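Side-chain contact in alginase (Pseudoalteromonas, PDB 4Q8K), which cleaves the polysaccharide alginate, probably by beta-elimination, as a lyase of polysaccharide lyase family 18: residues N345-E348 against D349-I352. Residues are numbered along the deposited sequence; the frame is centred on the assembly and turned at random.
Sequences NCFE and DLGI
A Schellman motif closes helix 340-349 here, with G351 as the residue that leaves the helix and F347 and I352 joined across the turn. I352 N gives its hydrogen to F347 O at 2.9 Å, in the carbonyl plane, while G351 N reaches back to E348 O at 3.1 Å, coming in well above the plane of that carbonyl. The positive phi of G351 (69°), a value that favours glycine, turns the chain so that both amides face the last turn. Just before it the ordinary helical ladder still runs: D349 N bonds to N345 O and L350 N to C346 O, the latter at 2.8 Å. Apolar side chains of the last turn meet beside these backbone bonds. L350 has CG anti to its own carbonyl carbon (chi1 -68°), which sets CG 3.1 Å from C346 O, the oxygen already taken by L350 N; CD1 is 4.1 Å from F347 CD1 and 4.3 Å from C346 CB. The same ring carbon, F347 CD1, meets I352 CB at 4.2 Å, and both aliphatic groups approach the ring obliquely. Cutting L350 back to an alanine would probably leave F347 CD1 and C346 CB without their leucine neighbour and open a gap beside the ring. E348, its chain extended beyond CG, puts OE1 in a salt bridge with K344. C346 is tied by a disulfide to C334, F347 packs against W187, and L350 touches P328. Through L323, F347 and I352 seat the helix end against the sheet that holds strand 321-324, just before the chain enters strand 355-368 of the other sheet.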
loop_
_atom_site.group_PDB
_atom_site.type_symbol
_atom_site.label_atom_id
_atom_site.label_comp_id
_atom_site.label_asym_id
_atom_site.label_seq_id
_atom_site.Cartn_x
_atom_site.Cartn_y
_atom_site.Cartn_z
ATOM N N ASN A 345 17.022 3.214 -12.123
ATOM C CA ASN A 345 17.018 3.153 -13.578
ATOM C C ASN A 345 15.673 2.694 -14.109
ATOM O O ASN A 345 15.184 3.219 -15.105
ATOM C CB ASN A 345 18.121 2.235 -14.092
ATOM C CG ASN A 345 19.507 2.833 -13.906
ATOM O OD1 ASN A 345 19.648 4.010 -13.582
ATOM N ND2 ASN A 345 20.530 2.021 -14.106
ATOM N N CYS A 346 15.067 1.724 -13.429
ATOM C CA CYS A 346 13.738 1.271 -13.828
ATOM C C CYS A 346 12.721 2.413 -13.834
ATOM O O CYS A 346 12.008 2.609 -14.815
ATOM C CB CYS A 346 13.272 0.157 -12.901
ATOM S SG CYS A 346 14.107 -1.395 -13.173
ATOM N N PHE A 347 12.650 3.169 -12.742
ATOM C CA PHE A 347 11.660 4.235 -12.650
ATOM C C PHE A 347 11.926 5.341 -13.662
ATOM O O PHE A 347 10.996 5.959 -14.174
ATOM C CB PHE A 347 11.523 4.761 -11.215
ATOM C CG PHE A 347 10.934 3.751 -10.267
ATOM C CD1 PHE A 347 9.740 3.116 -10.578
ATOM C CD2 PHE A 347 11.586 3.414 -9.085
ATOM C CE1 PHE A 347 9.196 2.174 -9.715
ATOM C CE2 PHE A 347 11.055 2.481 -8.223
ATOM C CZ PHE A 347 9.853 1.859 -8.533
ATOM N N GLU A 348 13.197 5.582 -13.969
ATOM C CA GLU A 348 13.525 6.537 -15.015
ATOM C C GLU A 348 12.970 6.070 -16.357
ATOM O O GLU A 348 12.299 6.831 -17.053
ATOM C CB GLU A 348 15.039 6.743 -15.087
ATOM C CG GLU A 348 15.567 7.620 -13.972
ATOM C CD GLU A 348 17.082 7.748 -14.005
ATOM O OE1 GLU A 348 17.621 8.580 -13.248
ATOM O OE2 GLU A 348 17.722 7.016 -14.792
ATOM N N ASP A 349 13.241 4.817 -16.698
ATOM C CA ASP A 349 12.847 4.252 -17.985
ATOM C C ASP A 349 11.331 4.099 -18.076
ATOM O O ASP A 349 10.750 4.229 -19.159
ATOM C CB ASP A 349 13.531 2.899 -18.209
ATOM C CG ASP A 349 15.046 3.023 -18.403
ATOM O OD1 ASP A 349 15.567 4.153 -18.411
ATOM O OD2 ASP A 349 15.701 1.974 -18.568
ATOM N N LEU A 350 10.699 3.836 -16.933
ATOM C CA LEU A 350 9.244 3.689 -16.871
ATOM C C LEU A 350 8.540 5.032 -16.926
ATOM O O LEU A 350 7.310 5.092 -16.987
ATOM C CB LEU A 350 8.827 2.964 -15.589
ATOM C CG LEU A 350 9.218 1.495 -15.484
ATOM C CD1 LEU A 350 9.190 1.058 -14.026
ATOM C CD2 LEU A 350 8.305 0.631 -16.345
ATOM N N GLY A 351 9.313 6.109 -16.895
ATOM C CA GLY A 351 8.754 7.443 -16.887
ATOM C C GLY A 351 8.025 7.807 -15.598
ATOM O O GLY A 351 7.137 8.669 -15.608
ATOM N N ILE A 352 8.389 7.161 -14.492
ATOM C CA ILE A 352 7.784 7.522 -13.207
ATOM C C ILE A 352 8.621 8.589 -12.504
ATOM O O ILE A 352 9.607 8.280 -11.846
ATOM C CB ILE A 352 7.587 6.314 -12.280
ATOM C CG1 ILE A 352 6.866 5.183 -13.016
ATOM C CG2 ILE A 352 6.808 6.739 -11.049
ATOM C CD1 ILE A 352 5.586 5.605 -13.664
#